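Gluconate kinase (Lactobacillus acidophilus, PDB 3LL3) binds ATP and D-xylulose and probably transfers a phosphate from ATP to a sugar or sugar acid such as gluconate. Local coordinates at residues 29-34 with 64-69; 58-63 with 72-77; 371-376 with 406-411. One frame throughout, in Å; residues are numbered along the deposited sequence.

Contact 1: residues 29-34 with 64-69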
loop_
_atom_site.group_PDB
_atom_site.type_symbol
_atom_site.label_atom_id
_atom_site.label_comp_id
_atom_site.label_asym_id
_atom_site.label_seq_id
_atom_site.Cartn_x
_atom_site.Cartn_y
_atom_site.Cartn_z
ATOM N N ALA A 29 23.701 -32.947 -23.164
ATOM C CA ALA A 29 22.299 -33.302 -23.031
ATOM C C ALA A 29 21.852 -33.059 -21.606
ATOM O O ALA A 29 22.671 -32.970 -20.704
ATOM C CB ALA A 29 22.086 -34.760 -23.395
ATOM N N SER A 30 20.545 -32.968 -21.415
ATOM C CA SER A 30 19.974 -32.894 -20.090
ATOM C C SER A 30 18.575 -33.498 -20.111
ATOM O O SER A 30 17.872 -33.429 -21.119
ATOM C CB SER A 30 19.931 -31.444 -19.625
ATOM O OG SER A 30 19.210 -30.661 -20.546
ATOM N N VAL A 31 18.188 -34.105 -18.996
ATOM C CA VAL A 31 16.868 -34.694 -18.848
ATOM C C VAL A 31 16.389 -34.368 -17.434
ATOM O O VAL A 31 17.186 -34.382 -16.502
ATOM C CB VAL A 31 16.928 -36.233 -19.021
ATOM C CG1 VAL A 31 15.595 -36.869 -18.670
ATOM C CG2 VAL A 31 17.348 -36.609 -20.443
ATOM N N SER A 32 15.105 -34.068 -17.262
ATOM C CA SER A 32 14.573 -33.881 -15.915
ATOM C C SER A 32 13.228 -34.589 -15.727
ATOM O O SER A 32 12.514 -34.823 -16.701
ATOM C CB SER A 32 14.479 -32.392 -15.569
ATOM O OG SER A 32 13.626 -31.723 -16.465
ATOM N N LYS A 33 12.911 -34.949 -14.479
ATOM C CA LYS A 33 11.647 -35.608 -14.131
ATOM C C LYS A 33 11.119 -35.112 -12.782
ATOM O O LYS A 33 11.879 -34.982 -11.818
ATOM C CB LYS A 33 11.813 -37.137 -14.069
ATOM C CG LYS A 33 12.187 -37.812 -15.399
ATOM C CD LYS A 33 11.271 -37.382 -16.566
ATOM C CE LYS A 33 11.806 -37.874 -17.918
ATOM N NZ LYS A 33 11.140 -37.213 -19.080
ATOM N N GLY A 34 9.814 -34.855 -12.705
ATOM C CA GLY A 34 9.219 -34.316 -11.494
ATOM C C GLY A 34 8.560 -35.326 -10.564
ATOM O O GLY A 34 8.373 -36.495 -10.905
ATOM N N THR A 64 22.600 -41.800 -20.274
ATOM C CA THR A 64 23.585 -42.752 -20.774
ATOM C C THR A 64 23.160 -43.367 -22.107
ATOM O O THR A 64 24.003 -43.819 -22.880
ATOM C CB THR A 64 23.844 -43.890 -19.767
ATOM O OG1 THR A 64 22.647 -44.668 -19.599
ATOM C CG2 THR A 64 24.292 -43.313 -18.427
ATOM N N GLN A 65 21.852 -43.396 -22.357
ATOM C CA GLN A 65 21.318 -43.921 -23.610
ATOM C C GLN A 65 21.683 -43.008 -24.776
ATOM O O GLN A 65 21.697 -43.427 -25.929
ATOM C CB GLN A 65 19.795 -44.045 -23.526
ATOM C CG GLN A 65 19.308 -45.175 -22.646
ATOM C CD GLN A 65 19.715 -46.531 -23.184
ATOM O OE1 GLN A 65 20.857 -46.964 -23.015
ATOM N NE2 GLN A 65 18.778 -47.212 -23.843
ATOM N N LYS A 66 21.985 -41.755 -24.463
ATOM C CA LYS A 66 22.204 -40.740 -25.478
ATOM C C LYS A 66 23.602 -40.780 -26.070
ATOM O O LYS A 66 23.873 -40.106 -27.054
ATOM C CB LYS A 66 21.924 -39.347 -24.903
ATOM C CG LYS A 66 20.457 -39.094 -24.626
ATOM C CD LYS A 66 20.212 -37.649 -24.272
ATOM C CE LYS A 66 18.765 -37.271 -24.536
ATOM N NZ LYS A 66 17.822 -38.008 -23.650
ATOM N N ILE A 67 24.494 -41.556 -25.473
ATOM C CA ILE A 67 25.873 -41.543 -25.922
ATOM C C ILE A 67 26.474 -42.943 -25.936
ATOM O O ILE A 67 25.939 -43.864 -25.325
ATOM C CB ILE A 67 26.724 -40.603 -25.051
ATOM C CG1 ILE A 67 26.428 -40.824 -23.565
ATOM C CG2 ILE A 67 26.445 -39.146 -25.407
ATOM C CD1 ILE A 67 27.458 -41.664 -22.879
ATOM N N ASP A 68 27.572 -43.107 -26.659
ATOM C CA ASP A 68 28.345 -44.333 -26.540
ATOM C C ASP A 68 29.692 -44.041 -25.888
ATOM O O ASP A 68 30.691 -43.791 -26.572
ATOM C CB ASP A 68 28.539 -45.019 -27.895
ATOM C CG ASP A 68 29.072 -46.427 -27.749
ATOM O OD1 ASP A 68 28.677 -47.094 -26.768
ATOM O OD2 ASP A 68 29.889 -46.863 -28.590
ATOM N N GLY A 69 29.711 -44.065 -24.559
ATOM C CA GLY A 69 30.914 -43.739 -23.819
ATOM C C GLY A 69 30.802 -44.090 -22.349
ATOM O O GLY A 69 29.768 -44.584 -21.895
#
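K66, with the largest buried surface of this contact, reaches across to the strand, touching A29 with CD and V31 with NZ. Its CD sits 3.6 Å from CB of A29, a methylene-to-methyl contact at van der Waals range. Farther out, NZ of K66 comes 3.5 Å from CG2 of V31, so the ammonium end lies beside a methyl group and makes no polar bond to the strand. The torsions account for both touches: CG is turned anti to the carbonyl carbon (chi1 -70°), the next two bonds run nearly extended, and only the last one bends (chi4 65°), carrying NZ to the valine. In this way one lysine spans two strand positions, with CD on A29 and the charged end on V31, and the lysine and valine side chains meet at a slant.

The strand 27-34 is the outermost on its side of the mixed sheet in the N-terminal domain of this FGGY kinase, a member of the actin-like ATPase superfamily. A29 and V31 are paired through their backbones to L20 and G18 of strand 15-22, and both direct CB toward the segment 64-69. K66 lies in the connection between helix 49-65 and strand 70-78, and the CA atoms of A29 and K66 are 7.8 Å apart.

V31 has a second use, packing on D62 and L63 of the helix. K66, through CD, accounts for the contact of A29 with 64-69, where about 31 Å² of A29 is hidden, against 58 Å² of K66 hidden by the strand.

Contact 2: residues 58-63 with 72-77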
loop_
_atom_site.group_PDB
_atom_site.type_symbol
_atom_site.label_atom_id
_atom_site.label_comp_id
_atom_site.label_asym_id
_atom_site.label_seq_id
_atom_site.Cartn_x
_atom_site.Cartn_y
_atom_site.Cartn_z
ATOM N N GLU A 58 15.928 -43.032 -13.547
ATOM C CA GLU A 58 15.357 -42.834 -14.858
ATOM C C GLU A 58 16.156 -41.767 -15.611
ATOM O O GLU A 58 16.558 -41.964 -16.755
ATOM C CB GLU A 58 13.907 -42.411 -14.692
ATOM C CG GLU A 58 13.009 -42.780 -15.837
ATOM C CD GLU A 58 11.568 -42.410 -15.553
ATOM O OE1 GLU A 58 11.122 -42.618 -14.398
ATOM O OE2 GLU A 58 10.888 -41.912 -16.476
ATOM N N ILE A 59 16.403 -40.646 -14.950
ATOM C CA ILE A 59 17.208 -39.582 -15.528
ATOM C C ILE A 59 18.591 -40.075 -15.945
ATOM O O ILE A 59 19.008 -39.869 -17.086
ATOM C CB ILE A 59 17.314 -38.380 -14.567
ATOM C CG1 ILE A 59 15.970 -37.652 -14.509
ATOM C CG2 ILE A 59 18.405 -37.425 -15.009
ATOM C CD1 ILE A 59 15.827 -36.732 -13.325
ATOM N N ILE A 60 19.295 -40.746 -15.039
ATOM C CA ILE A 60 20.642 -41.219 -15.348
ATOM C C ILE A 60 20.643 -42.202 -16.522
ATOM O O ILE A 60 21.476 -42.111 -17.427
ATOM C CB ILE A 60 21.305 -41.841 -14.126
ATOM C CG1 ILE A 60 21.467 -40.776 -13.040
ATOM C CG2 ILE A 60 22.650 -42.484 -14.511
ATOM C CD1 ILE A 60 21.949 -41.323 -11.707
ATOM N N PHE A 61 19.689 -43.120 -16.524
ATOM C CA PHE A 61 19.598 -44.074 -17.619
ATOM C C PHE A 61 19.400 -43.364 -18.966
ATOM O O PHE A 61 20.125 -43.640 -19.930
ATOM C CB PHE A 61 18.485 -45.091 -17.364
ATOM C CG PHE A 61 18.343 -46.120 -18.449
ATOM C CD1 PHE A 61 19.333 -47.063 -18.661
ATOM C CD2 PHE A 61 17.224 -46.142 -19.263
ATOM C CE1 PHE A 61 19.209 -48.015 -19.664
ATOM C CE2 PHE A 61 17.096 -47.094 -20.260
ATOM C CZ PHE A 61 18.089 -48.026 -20.459
ATOM N N ASP A 62 18.433 -42.447 -19.027
ATOM C CA ASP A 62 18.132 -41.737 -20.264
ATOM C C ASP A 62 19.352 -41.004 -20.813
ATOM O O ASP A 62 19.596 -40.993 -22.023
ATOM C CB ASP A 62 16.989 -40.749 -20.054
ATOM C CG ASP A 62 15.662 -41.434 -19.892
ATOM O OD1 ASP A 62 15.640 -42.683 -19.885
ATOM O OD2 ASP A 62 14.640 -40.727 -19.779
ATOM N N LEU A 63 20.116 -40.390 -19.916
ATOM C CA LEU A 63 21.341 -39.701 -20.304
ATOM C C LEU A 63 22.366 -40.657 -20.921
ATOM O O LEU A 63 22.942 -40.364 -21.968
ATOM C CB LEU A 63 21.945 -38.964 -19.103
ATOM C CG LEU A 63 21.148 -37.737 -18.642
ATOM C CD1 LEU A 63 21.762 -37.105 -17.390
ATOM C CD2 LEU A 63 21.020 -36.700 -19.772
ATOM N N ALA A 72 32.310 -41.283 -16.229
ATOM C CA ALA A 72 33.408 -41.304 -15.270
ATOM C C ALA A 72 32.944 -40.975 -13.852
ATOM O O ALA A 72 33.499 -41.472 -12.874
ATOM C CB ALA A 72 34.518 -40.357 -15.711
ATOM N N ALA A 73 31.914 -40.144 -13.731
ATOM C CA ALA A 73 31.467 -39.744 -12.411
ATOM C C ALA A 73 30.061 -39.166 -12.463
ATOM O O ALA A 73 29.651 -38.614 -13.483
ATOM C CB ALA A 73 32.443 -38.749 -11.815
ATOM N N ILE A 74 29.316 -39.331 -11.371
ATOM C CA ILE A 74 28.019 -38.694 -11.205
ATOM C C ILE A 74 28.095 -37.848 -9.932
ATOM O O ILE A 74 28.365 -38.369 -8.847
ATOM C CB ILE A 74 26.900 -39.725 -11.075
ATOM C CG1 ILE A 74 26.880 -40.639 -12.300
ATOM C CG2 ILE A 74 25.550 -39.058 -10.903
ATOM C CD1 ILE A 74 25.956 -41.835 -12.114
ATOM N N SER A 75 27.877 -36.542 -10.077
ATOM C CA SER A 75 27.985 -35.618 -8.960
ATOM C C SER A 75 26.628 -34.984 -8.643
ATOM O O SER A 75 25.721 -34.960 -9.489
ATOM C CB SER A 75 29.031 -34.546 -9.276
ATOM O OG SER A 75 29.326 -33.767 -8.128
ATOM N N TRP A 76 26.502 -34.442 -7.432
ATOM C CA TRP A 76 25.187 -34.118 -6.887
ATOM C C TRP A 76 25.078 -32.701 -6.353
ATOM O O TRP A 76 25.950 -32.236 -5.620
ATOM C CB TRP A 76 24.811 -35.134 -5.794
ATOM C CG TRP A 76 24.851 -36.527 -6.301
ATOM C CD1 TRP A 76 25.934 -37.359 -6.333
ATOM C CD2 TRP A 76 23.765 -37.257 -6.879
ATOM N NE1 TRP A 76 25.586 -38.568 -6.897
ATOM C CE2 TRP A 76 24.255 -38.530 -7.231
ATOM C CE3 TRP A 76 22.417 -36.961 -7.121
ATOM C CZ2 TRP A 76 23.451 -39.500 -7.821
ATOM C CZ3 TRP A 76 21.620 -37.925 -7.707
ATOM C CH2 TRP A 76 22.144 -39.179 -8.057
ATOM N N SER A 77 24.012 -32.018 -6.768
ATOM C CA SER A 77 23.569 -30.770 -6.171
ATOM C C SER A 77 22.173 -31.066 -5.618
ATOM O O SER A 77 21.406 -31.813 -6.233
ATOM C CB SER A 77 23.507 -29.666 -7.221
ATOM O OG SER A 77 22.927 -28.496 -6.680
#
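I60 and I74 meet across a beta-alpha-beta crossover in the N-terminal domain: helix 49-65 follows strand 27-34 in the chain and leads to strand 70-78, which runs in the same direction in the same sheet, with 15-22 and 4-11 lying between the two. The helix therefore packs over the sheet, and its I60 faces I74 with their CA atoms 8.8 Å apart.

Aliphatic packing comes first. The two isoleucines reach toward each other tip to tip, and CD1 of I60 lies 4.1 Å from CD1 of I74. The same I74 methyl is also 4.1 Å from CG2 of I60, so it is shared by both branches of the helix residue. The I60 torsion (chi1 -63°) brings this about, placing its CD1 and CG2 at equal distance from the I74 methyl. M9 of strand 4-11 touches I60, I74 and W76, extending the apolar patch onto the neighbouring strand.

Contact between an aliphatic group and the indole makes up the rest. CB of W76 does not point at the helix, yet the far, six-membered part of its ring approaches: CD1 of I60 is 4.2 Å from CH2 of W76 and comes in obliquely. On one indole face, nearer the rim than the middle, CG2 of I74 stands 3.4 Å above the plane of the W76 ring.

Contact 3: residues 371-376 with 406-411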
loop_
_atom_site.group_PDB
_atom_site.type_symbol
_atom_site.label_atom_id
_atom_site.label_comp_id
_atom_site.label_asym_id
_atom_site.label_seq_id
_atom_site.Cartn_x
_atom_site.Cartn_y
_atom_site.Cartn_z
ATOM N N ALA A 371 6.848 0.360 -9.490
ATOM C CA ALA A 371 7.075 0.263 -8.054
ATOM C C ALA A 371 7.198 -1.188 -7.633
ATOM O O ALA A 371 7.965 -1.496 -6.726
ATOM C CB ALA A 371 5.947 0.956 -7.251
ATOM N N VAL A 372 6.431 -2.072 -8.268
ATOM C CA VAL A 372 6.502 -3.495 -7.939
ATOM C C VAL A 372 7.907 -4.015 -8.249
ATOM O O VAL A 372 8.551 -4.650 -7.409
ATOM C CB VAL A 372 5.464 -4.332 -8.717
ATOM C CG1 VAL A 372 5.790 -5.828 -8.603
ATOM C CG2 VAL A 372 4.026 -4.029 -8.235
ATOM N N ILE A 373 8.393 -3.705 -9.451
ATOM C CA ILE A 373 9.711 -4.179 -9.872
ATOM C C ILE A 373 10.791 -3.592 -8.983
ATOM O O ILE A 373 11.701 -4.302 -8.553
ATOM C CB ILE A 373 10.007 -3.834 -11.347
ATOM C CG1 ILE A 373 9.082 -4.637 -12.256
ATOM C CG2 ILE A 373 11.456 -4.194 -11.687
ATOM C CD1 ILE A 373 8.928 -4.058 -13.663
ATOM N N GLU A 374 10.702 -2.296 -8.718
ATOM C CA GLU A 374 11.652 -1.646 -7.835
ATOM C C GLU A 374 11.620 -2.190 -6.400
ATOM O O GLU A 374 12.678 -2.326 -5.771
ATOM C CB GLU A 374 11.452 -0.136 -7.828
ATOM C CG GLU A 374 11.889 0.538 -9.138
ATOM C CD GLU A 374 11.485 1.997 -9.239
ATOM O OE1 GLU A 374 10.724 2.483 -8.362
ATOM O OE2 GLU A 374 11.925 2.659 -10.215
ATOM N N GLY A 375 10.417 -2.478 -5.894
ATOM C CA GLY A 375 10.264 -3.022 -4.557
ATOM C C GLY A 375 10.881 -4.408 -4.447
ATOM O O GLY A 375 11.562 -4.729 -3.459
ATOM N N ILE A 376 10.632 -5.242 -5.456
ATOM C CA ILE A 376 11.202 -6.576 -5.489
ATOM C C ILE A 376 12.728 -6.469 -5.361
ATOM O O ILE A 376 13.335 -7.129 -4.529
ATOM C CB ILE A 376 10.804 -7.327 -6.771
ATOM C CG1 ILE A 376 9.368 -7.837 -6.655
ATOM C CG2 ILE A 376 11.732 -8.523 -7.014
ATOM C CD1 ILE A 376 8.764 -8.268 -7.961
ATOM N N SER A 406 15.353 -9.555 -18.574
ATOM C CA SER A 406 15.348 -8.346 -19.378
ATOM C C SER A 406 16.520 -7.429 -19.061
ATOM O O SER A 406 16.981 -7.365 -17.929
ATOM C CB SER A 406 14.053 -7.575 -19.142
ATOM O OG SER A 406 14.089 -7.009 -17.846
ATOM N N ASP A 407 16.988 -6.709 -20.074
ATOM C CA ASP A 407 17.941 -5.628 -19.866
ATOM C C ASP A 407 17.450 -4.581 -18.869
ATOM O O ASP A 407 18.236 -3.974 -18.153
ATOM C CB ASP A 407 18.230 -4.912 -21.193
ATOM C CG ASP A 407 19.181 -5.679 -22.059
ATOM O OD1 ASP A 407 19.693 -6.731 -21.611
ATOM O OD2 ASP A 407 19.416 -5.219 -23.187
ATOM N N PHE A 408 16.154 -4.312 -18.873
ATOM C CA PHE A 408 15.616 -3.296 -17.989
ATOM C C PHE A 408 15.847 -3.702 -16.507
ATOM O O PHE A 408 16.345 -2.923 -15.683
ATOM C CB PHE A 408 14.129 -3.085 -18.282
ATOM C CG PHE A 408 13.427 -2.226 -17.261
ATOM C CD1 PHE A 408 13.809 -0.910 -17.067
ATOM C CD2 PHE A 408 12.386 -2.736 -16.499
ATOM C CE1 PHE A 408 13.171 -0.114 -16.108
ATOM C CE2 PHE A 408 11.732 -1.949 -15.553
ATOM C CZ PHE A 408 12.128 -0.638 -15.352
ATOM N N VAL A 409 15.499 -4.931 -16.182
ATOM C CA VAL A 409 15.676 -5.392 -14.798
ATOM C C VAL A 409 17.158 -5.530 -14.443
ATOM O O VAL A 409 17.572 -5.184 -13.349
ATOM C CB VAL A 409 14.905 -6.691 -14.528
ATOM C CG1 VAL A 409 15.230 -7.274 -13.120
ATOM C CG2 VAL A 409 13.407 -6.423 -14.660
ATOM N N ARG A 410 17.964 -6.005 -15.381
ATOM C CA ARG A 410 19.396 -6.108 -15.130
ATOM C C ARG A 410 19.969 -4.749 -14.781
ATOM O O ARG A 410 20.711 -4.608 -13.808
ATOM C CB ARG A 410 20.108 -6.716 -16.340
ATOM C CG ARG A 410 19.802 -8.190 -16.512
ATOM C CD ARG A 410 20.192 -8.698 -17.882
ATOM N NE ARG A 410 19.969 -10.137 -17.986
ATOM C CZ ARG A 410 20.357 -10.874 -19.023
ATOM N NH1 ARG A 410 20.975 -10.293 -20.052
ATOM N NH2 ARG A 410 20.133 -12.183 -19.037
ATOM N N GLN A 411 19.604 -3.739 -15.568
ATOM C CA GLN A 411 20.130 -2.399 -15.355
ATOM C C GLN A 411 19.604 -1.784 -14.075
ATOM O O GLN A 411 20.316 -1.060 -13.357
ATOM C CB GLN A 411 19.791 -1.486 -16.553
ATOM C CG GLN A 411 20.436 -0.118 -16.448
ATOM C CD GLN A 411 21.956 -0.205 -16.493
ATOM O OE1 GLN A 411 22.653 0.358 -15.645
ATOM N NE2 GLN A 411 22.472 -0.930 -17.473
#
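I373 divides its two branches between consecutive residues of the facing helix, CD1 going to F408 and CG2 to V409. The aromatic partner is met at its edge: CD1 of I373 lies in the plane of the F408 ring, 4.0 Å from CE2, so the methyl abuts the rim and does not cover a face. CB of F408 points neither at nor away from the other helix; with CG anti to the backbone N (chi1 170°), the ring swings across so that its CE2 corner reaches the isoleucine. CG2 of I373 is 4.2 Å from CG2 of V409. Both partners are crossed at a slant, and the nearest CA pair, I373 and V409, is 7.8 Å apart.

A chi1 of -68° puts CG1 of I373 beside the backbone N, and the two branches diverge enough to serve both neighbours. F320 and A324 of helix 317-325 also touch I373, so three helices of the FGGY C-terminal domain converge on this side chain.

On the opposing segment, the helix 407-417 starts with an N-cap: OG of S406 accepts the bond from N of V409 at 3.0 Å, with an N-H...O angle of 165°. That nearly straight bond helps to hold the first turn, together with the backbone bond from R410 N to S406 O; both F408 and V409 project from that turn. V409 also packs on F403 of the ATP pocket, and its side chain is about 5 Å from the bound ATP.

Across the helices the touching atoms are all carbon, at van der Waals separation, which implies cohesion by dispersion and exclusion of water; none of the directional bonds joins the two segments, and E374, D407 and R410 make theirs to residues outside them.

Overall arrangement
Contacts 1 and 2 form one neighbourhood, with centres 8 Å apart: both use helix 49-65 and reach the same N-terminal sheet, one at its outer strand and the other at strand 70-78. They touch directly, CG2 of V31 lying 3.7 Å from CD2 of L63 and O of V31 3.6 Å from CG2 of I59. Contact 3 lies in the C-terminal domain of the kinase, its centre about 36 Å from either of the others, with nearest atoms about 19 Å from contact 1 and about 21 Å from contact 2. Its V409 side chain comes within about 5 Å of the bound ATP, whereas contacts 1 and 2 lie away from the binding sites; the W76 side chain of contact 2 stays about 13 Å from the bound D-xylulose.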